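Local coordinates for molybdopterin-guanine dinucleotide biosynthesis protein A (MobA) (Archaeoglobus fulgidus, PDB 3NGW) that probably acts as a GTP-binding nucleotidyltransferase that attaches a guanosine nucleotide to molybdopterin during molybdenum cofactor biosynthesis, at residues G112-P123 / L153-V163. Residues are numbered along the deposited sequence; the frame is centred on the assembly and turned at random.
Sequences GCDALIPKHDYP and LERLNVVYYPV
Strands 115-119 and 158-162 pair in parallel at one edge of the mixed sheet of this GT-A-like nucleotidyltransferase domain, 158-162 being the outermost strand at this edge, with their directions 33° apart. Backbone hydrogen bonds run from V159 N to A115 O (2.8 Å, nearly straight at 177°), I117 N to V159 O, Y161 N to I117 O and K119 N to Y161 O, and V163 N to K119 O extends the pairing past the strand. At the start, D114 N donates to N157 O, while D114 OD2 accepts N157 N at 2.7 Å on its anti side; S133 holds OD1, so the carboxylate is gripped at both oxygens. On one face, I117 CD1 meets L153 CD1 tip to tip at 3.5 Å, joining strand 115-119 to helix 150-154. Beside it, the Y160 ring receives P123 CB obliquely at its CE1 (3.8 Å), and the extended K119 chain lays CD 4.0 Å from Y160 CD1. On the other face, Y161, with CG anti to the backbone N (chi1 -155°), has its OH hydrogen-bonded to H103 NE2 of helix 98-111, and the two rings also meet. Main-chain hydrogen bonds thus set the register, D114 clamps the entry, and side chains on both faces add to the hold.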
ATOM      1  N   GLY A 112       0.054  11.788 -16.343  1.00 59.02           N
ATOM      2  CA  GLY A 112       1.346  12.458 -16.297  1.00 56.65           C
ATOM      3  C   GLY A 112       1.484  13.333 -15.060  1.00 58.40           C
ATOM      4  O   GLY A 112       1.672  14.548 -15.153  1.00 63.15           O
ATOM      5  N   CYS A 113       1.397  12.705 -13.893  1.00 51.40           N
ATOM      6  CA  CYS A 113       1.484  13.400 -12.612  1.00 42.41           C
ATOM      7  C   CYS A 113       2.445  12.638 -11.721  1.00 40.15           C
ATOM      8  O   CYS A 113       2.791  11.504 -12.025  1.00 31.68           O
ATOM      9  CB  CYS A 113       0.113  13.405 -11.950  1.00 41.69           C
ATOM     10  SG  CYS A 113      -0.541  11.726 -11.760  1.00 45.18           S
ATOM     11  N   ASP A 114       2.872  13.243 -10.615  1.00 40.13           N
ATOM     12  CA  ASP A 114       3.780  12.539  -9.717  1.00 36.64           C
ATOM     13  C   ASP A 114       3.022  11.473  -8.919  1.00 28.33           C
ATOM     14  O   ASP A 114       3.577  10.433  -8.577  1.00 34.39           O
ATOM     15  CB  ASP A 114       4.484  13.506  -8.767  1.00 39.21           C
ATOM     16  CG  ASP A 114       5.314  14.531  -9.499  1.00 36.42           C
ATOM     17  OD1 ASP A 114       6.086  14.149 -10.403  1.00 36.41           O
ATOM     18  OD2 ASP A 114       5.195  15.723  -9.161  1.00 45.28           O
ATOM     19  N   ALA A 115       1.755  11.729  -8.628  1.00 28.87           N
ATOM     20  CA  ALA A 115       0.939  10.769  -7.891  1.00 34.64           C
ATOM     21  C   ALA A 115      -0.548  11.001  -8.135  1.00 35.17           C
ATOM     22  O   ALA A 115      -0.995  12.132  -8.337  1.00 34.41           O
ATOM     23  CB  ALA A 115       1.245  10.858  -6.387  1.00 27.63           C
ATOM     24  N   LEU A 116      -1.301   9.910  -8.136  1.00 39.69           N
ATOM     25  CA  LEU A 116      -2.745   9.947  -8.316  1.00 41.54           C
ATOM     26  C   LEU A 116      -3.279   9.271  -7.057  1.00 37.97           C
ATOM     27  O   LEU A 116      -3.124   8.059  -6.884  1.00 34.09           O
ATOM     28  CB  LEU A 116      -3.165   9.151  -9.556  1.00 45.14           C
ATOM     29  CG  LEU A 116      -4.684   9.065  -9.766  1.00 44.08           C
ATOM     30  CD1 LEU A 116      -5.164  10.374 -10.340  1.00 48.45           C
ATOM     31  CD2 LEU A 116      -5.041   7.921 -10.701  1.00 55.48           C
ATOM     32  N   ILE A 117      -3.900  10.061  -6.186  1.00 36.22           N
ATOM     33  CA  ILE A 117      -4.395   9.571  -4.904  1.00 36.43           C
ATOM     34  C   ILE A 117      -5.902   9.709  -4.728  1.00 38.18           C
ATOM     35  O   ILE A 117      -6.457  10.799  -4.878  1.00 40.31           O
ATOM     36  CB  ILE A 117      -3.680  10.327  -3.753  1.00 37.80           C
ATOM     37  CG1 ILE A 117      -2.168  10.116  -3.880  1.00 36.49           C
ATOM     38  CG2 ILE A 117      -4.190   9.857  -2.405  1.00 29.20           C
ATOM     39  CD1 ILE A 117      -1.337  10.927  -2.905  1.00 32.82           C
ATOM     40  N   PRO A 118      -6.585   8.600  -4.406  1.00 34.87           N
ATOM     41  CA  PRO A 118      -8.037   8.588  -4.201  1.00 41.41           C
ATOM     42  C   PRO A 118      -8.429   9.521  -3.057  1.00 47.94           C
ATOM     43  O   PRO A 118      -7.708   9.630  -2.063  1.00 45.92           O
ATOM     44  CB  PRO A 118      -8.330   7.121  -3.884  1.00 40.26           C
ATOM     45  CG  PRO A 118      -7.247   6.396  -4.642  1.00 39.07           C
ATOM     46  CD  PRO A 118      -6.037   7.237  -4.331  1.00 33.04           C
ATOM     47  N   LYS A 119      -9.570  10.191  -3.193  1.00 48.11           N
ATOM     48  CA  LYS A 119      -9.998  11.121  -2.162  1.00 48.33           C
ATOM     49  C   LYS A 119     -11.486  11.433  -2.111  1.00 49.83           C
ATOM     50  O   LYS A 119     -12.122  11.675  -3.136  1.00 50.45           O
ATOM     51  CB  LYS A 119      -9.232  12.436  -2.317  1.00 47.68           C
ATOM     52  CG  LYS A 119      -9.717  13.539  -1.403  1.00 54.05           C
ATOM     53  CD  LYS A 119      -9.020  14.847  -1.688  1.00 51.04           C
ATOM     54  CE  LYS A 119      -9.496  15.917  -0.719  1.00 63.10           C
ATOM     55  NZ  LYS A 119      -8.880  17.253  -0.988  1.00 78.13           N
ATOM     56  N   HIS A 120     -12.029  11.419  -0.897  1.00 48.36           N
ATOM     57  CA  HIS A 120     -13.422  11.770  -0.656  1.00 59.88           C
ATOM     58  C   HIS A 120     -13.308  13.130   0.027  1.00 61.71           C
ATOM     59  O   HIS A 120     -13.275  14.169  -0.637  1.00 70.01           O
ATOM     60  CB  HIS A 120     -14.099  10.755   0.269  1.00 60.86           C
ATOM     61  CG  HIS A 120     -13.202  10.208   1.335  1.00 67.99           C
ATOM     62  ND1 HIS A 120     -12.260   9.233   1.085  1.00 72.65           N
ATOM     63  CD2 HIS A 120     -13.099  10.501   2.653  1.00 70.28           C
ATOM     64  CE1 HIS A 120     -11.617   8.947   2.204  1.00 68.17           C
ATOM     65  NE2 HIS A 120     -12.107   9.703   3.170  1.00 69.08           N
ATOM     66  N   ASP A 121     -13.235  13.123   1.353  1.00 62.24           N
ATOM     67  CA  ASP A 121     -13.062  14.358   2.110  1.00 54.71           C
ATOM     68  C   ASP A 121     -11.575  14.407   2.454  1.00 53.38           C
ATOM     69  O   ASP A 121     -10.977  15.476   2.571  1.00 49.93           O
ATOM     70  CB  ASP A 121     -13.893  14.333   3.401  1.00 67.97           C
ATOM     71  CG  ASP A 121     -15.373  14.599   3.157  1.00 73.50           C
ATOM     72  OD1 ASP A 121     -15.715  15.700   2.674  1.00 63.87           O
ATOM     73  OD2 ASP A 121     -16.192  13.700   3.450  1.00 84.19           O
ATOM     74  N   TYR A 122     -10.993  13.221   2.601  1.00 44.62           N
ATOM     75  CA  TYR A 122      -9.586  13.081   2.922  1.00 45.08           C
ATOM     76  C   TYR A 122      -8.942  12.082   1.965  1.00 45.06           C
ATOM     77  O   TYR A 122      -9.591  11.127   1.534  1.00 43.51           O
ATOM     78  CB  TYR A 122      -9.423  12.608   4.363  1.00 44.67           C
ATOM     79  CG  TYR A 122      -9.991  13.563   5.386  1.00 53.78           C
ATOM     80  CD1 TYR A 122     -11.349  13.538   5.726  1.00 57.23           C
ATOM     81  CD2 TYR A 122      -9.166  14.486   6.033  1.00 56.30           C
ATOM     82  CE1 TYR A 122     -11.865  14.406   6.693  1.00 50.82           C
ATOM     83  CE2 TYR A 122      -9.671  15.356   6.996  1.00 61.49           C
ATOM     84  CZ  TYR A 122     -11.017  15.310   7.325  1.00 58.64           C
ATOM     85  OH  TYR A 122     -11.494  16.154   8.307  1.00 62.73           O
ATOM     86  N   PRO A 123      -7.654  12.287   1.624  1.00 41.19           N
ATOM     87  CA  PRO A 123      -6.932  11.401   0.709  1.00 32.92           C
ATOM     88  C   PRO A 123      -6.515  10.092   1.354  1.00 38.92           C
ATOM     89  O   PRO A 123      -6.441   9.988   2.575  1.00 43.20           O
ATOM     90  CB  PRO A 123      -5.733  12.243   0.309  1.00 40.65           C
ATOM     91  CG  PRO A 123      -5.426  12.966   1.589  1.00 39.35           C
ATOM     92  CD  PRO A 123      -6.790  13.401   2.057  1.00 39.60           C
ATOM     93  N   LEU A 153       3.944  15.619  -0.487  1.00 39.75           N
ATOM     94  CA  LEU A 153       2.940  15.617  -1.547  1.00 46.34           C
ATOM     95  C   LEU A 153       2.575  17.037  -1.981  1.00 49.52           C
ATOM     96  O   LEU A 153       2.162  17.259  -3.121  1.00 48.43           O
ATOM     97  CB  LEU A 153       1.679  14.867  -1.097  1.00 39.78           C
ATOM     98  CG  LEU A 153       1.836  13.343  -1.014  1.00 49.35           C
ATOM     99  CD1 LEU A 153       0.550  12.699  -0.546  1.00 35.16           C
ATOM    100  CD2 LEU A 153       2.246  12.815  -2.383  1.00 45.38           C
ATOM    101  N   GLU A 154       2.731  17.996  -1.073  1.00 54.03           N
ATOM    102  CA  GLU A 154       2.416  19.386  -1.379  1.00 55.79           C
ATOM    103  C   GLU A 154       3.434  19.992  -2.331  1.00 49.79           C
ATOM    104  O   GLU A 154       3.130  20.944  -3.047  1.00 50.07           O
ATOM    105  CB  GLU A 154       2.340  20.209  -0.093  1.00 64.04           C
ATOM    106  CG  GLU A 154       1.015  20.067   0.645  1.00 81.36           C
ATOM    107  CD  GLU A 154       1.026  20.730   2.010  1.00 91.62           C
ATOM    108  OE1 GLU A 154      -0.058  20.832   2.630  1.00 91.86           O
ATOM    109  OE2 GLU A 154       2.121  21.139   2.464  1.00 96.75           O
ATOM    110  N   ARG A 155       4.641  19.434  -2.339  1.00 48.80           N
ATOM    111  CA  ARG A 155       5.698  19.912  -3.223  1.00 43.46           C
ATOM    112  C   ARG A 155       5.722  19.156  -4.556  1.00 45.76           C
ATOM    113  O   ARG A 155       6.624  19.351  -5.367  1.00 47.49           O
ATOM    114  CB  ARG A 155       7.062  19.769  -2.548  1.00 41.51           C
ATOM    115  CG  ARG A 155       7.436  20.885  -1.588  1.00 54.63           C
ATOM    116  CD  ARG A 155       8.887  20.713  -1.160  1.00 64.61           C
ATOM    117  NE  ARG A 155       9.525  21.953  -0.723  1.00 78.65           N
ATOM    118  CZ  ARG A 155       9.186  22.639   0.365  1.00 92.83           C
ATOM    119  NH1 ARG A 155       8.199  22.211   1.144  1.00102.14           N
ATOM    120  NH2 ARG A 155       9.844  23.750   0.681  1.00 80.24           N
ATOM    121  N   LEU A 156       4.727  18.300  -4.779  1.00 45.72           N
ATOM    122  CA  LEU A 156       4.647  17.513  -6.009  1.00 43.35           C
ATOM    123  C   LEU A 156       3.357  17.779  -6.773  1.00 41.05           C
ATOM    124  O   LEU A 156       2.392  18.292  -6.217  1.00 46.13           O
ATOM    125  CB  LEU A 156       4.721  16.018  -5.681  1.00 36.99           C
ATOM    126  CG  LEU A 156       5.986  15.500  -4.999  1.00 44.30           C
ATOM    127  CD1 LEU A 156       5.771  14.072  -4.534  1.00 36.94           C
ATOM    128  CD2 LEU A 156       7.160  15.593  -5.955  1.00 41.21           C
ATOM    129  N   ASN A 157       3.341  17.419  -8.051  1.00 46.99           N
ATOM    130  CA  ASN A 157       2.148  17.593  -8.868  1.00 46.00           C
ATOM    131  C   ASN A 157       1.250  16.378  -8.624  1.00 42.38           C
ATOM    132  O   ASN A 157       1.414  15.337  -9.256  1.00 40.74           O
ATOM    133  CB  ASN A 157       2.538  17.703 -10.348  1.00 56.92           C
ATOM    134  CG  ASN A 157       1.334  17.677 -11.283  1.00 64.91           C
ATOM    135  OD1 ASN A 157       0.335  18.369 -11.056  1.00 72.06           O
ATOM    136  ND2 ASN A 157       1.432  16.889 -12.352  1.00 67.79           N
ATOM    137  N   VAL A 158       0.309  16.520  -7.694  1.00 44.20           N
ATOM    138  CA  VAL A 158      -0.599  15.433  -7.334  1.00 37.98           C
ATOM    139  C   VAL A 158      -2.015  15.570  -7.899  1.00 39.26           C
ATOM    140  O   VAL A 158      -2.590  16.659  -7.906  1.00 37.32           O
ATOM    141  CB  VAL A 158      -0.710  15.304  -5.793  1.00 37.14           C
ATOM    142  CG1 VAL A 158      -1.551  14.088  -5.430  1.00 30.02           C
ATOM    143  CG2 VAL A 158       0.681  15.195  -5.173  1.00 36.41           C
ATOM    144  N   VAL A 159      -2.569  14.453  -8.369  1.00 34.89           N
ATOM    145  CA  VAL A 159      -3.924  14.420  -8.911  1.00 40.95           C
ATOM    146  C   VAL A 159      -4.818  13.681  -7.926  1.00 42.89           C
ATOM    147  O   VAL A 159      -4.684  12.472  -7.753  1.00 52.54           O
ATOM    148  CB  VAL A 159      -4.000  13.668 -10.268  1.00 39.49           C
ATOM    149  CG1 VAL A 159      -5.459  13.504 -10.688  1.00 37.20           C
ATOM    150  CG2 VAL A 159      -3.245  14.438 -11.338  1.00 44.51           C
ATOM    151  N   TYR A 160      -5.718  14.399  -7.269  1.00 44.93           N
ATOM    152  CA  TYR A 160      -6.615  13.757  -6.319  1.00 46.34           C
ATOM    153  C   TYR A 160      -7.842  13.234  -7.056  1.00 41.70           C
ATOM    154  O   TYR A 160      -8.659  13.999  -7.550  1.00 53.26           O
ATOM    155  CB  TYR A 160      -6.968  14.748  -5.207  1.00 42.99           C
ATOM    156  CG  TYR A 160      -5.781  14.986  -4.292  1.00 40.47           C
ATOM    157  CD1 TYR A 160      -5.420  14.041  -3.332  1.00 40.85           C
ATOM    158  CD2 TYR A 160      -4.975  16.117  -4.433  1.00 43.62           C
ATOM    159  CE1 TYR A 160      -4.285  14.212  -2.539  1.00 35.91           C
ATOM    160  CE2 TYR A 160      -3.831  16.298  -3.642  1.00 34.62           C
ATOM    161  CZ  TYR A 160      -3.496  15.339  -2.699  1.00 43.77           C
ATOM    162  OH  TYR A 160      -2.370  15.486  -1.914  1.00 38.03           O
ATOM    163  N   TYR A 161      -7.941  11.911  -7.144  1.00 41.17           N
ATOM    164  CA  TYR A 161      -9.029  11.254  -7.845  1.00 38.54           C
ATOM    165  C   TYR A 161     -10.255  11.059  -6.958  1.00 47.79           C
ATOM    166  O   TYR A 161     -10.166  10.480  -5.876  1.00 45.61           O
ATOM    167  CB  TYR A 161      -8.553   9.902  -8.358  1.00 34.62           C
ATOM    168  CG  TYR A 161      -9.305   9.381  -9.558  1.00 41.32           C
ATOM    169  CD1 TYR A 161      -9.117   9.942 -10.821  1.00 43.84           C
ATOM    170  CD2 TYR A 161     -10.175   8.300  -9.440  1.00 38.47           C
ATOM    171  CE1 TYR A 161      -9.773   9.431 -11.941  1.00 45.74           C
ATOM    172  CE2 TYR A 161     -10.836   7.783 -10.552  1.00 47.43           C
ATOM    173  CZ  TYR A 161     -10.625   8.352 -11.798  1.00 48.25           C
ATOM    174  OH  TYR A 161     -11.248   7.821 -12.899  1.00 59.96           O
ATOM    175  N   PRO A 162     -11.424  11.538  -7.414  1.00 49.95           N
ATOM    176  CA  PRO A 162     -12.663  11.406  -6.646  1.00 51.88           C
ATOM    177  C   PRO A 162     -12.975   9.939  -6.401  1.00 51.44           C
ATOM    178  O   PRO A 162     -13.174   9.166  -7.343  1.00 47.18           O
ATOM    179  CB  PRO A 162     -13.699  12.076  -7.544  1.00 51.91           C
ATOM    180  CG  PRO A 162     -12.893  13.096  -8.284  1.00 59.61           C
ATOM    181  CD  PRO A 162     -11.669  12.296  -8.652  1.00 53.47           C
ATOM    182  N   VAL A 163     -13.017   9.559  -5.131  1.00 47.13           N
ATOM    183  CA  VAL A 163     -13.288   8.176  -4.786  1.00 56.84           C
ATOM    184  C   VAL A 163     -14.578   7.683  -5.442  1.00 57.50           C
ATOM    185  O   VAL A 163     -14.718   6.497  -5.728  1.00 61.65           O
ATOM    186  CB  VAL A 163     -13.354   7.983  -3.247  1.00 52.77           C
ATOM    187  CG1 VAL A 163     -14.516   8.769  -2.655  1.00 54.56           C
ATOM    188  CG2 VAL A 163     -13.487   6.509  -2.930  1.00 63.48           C
TER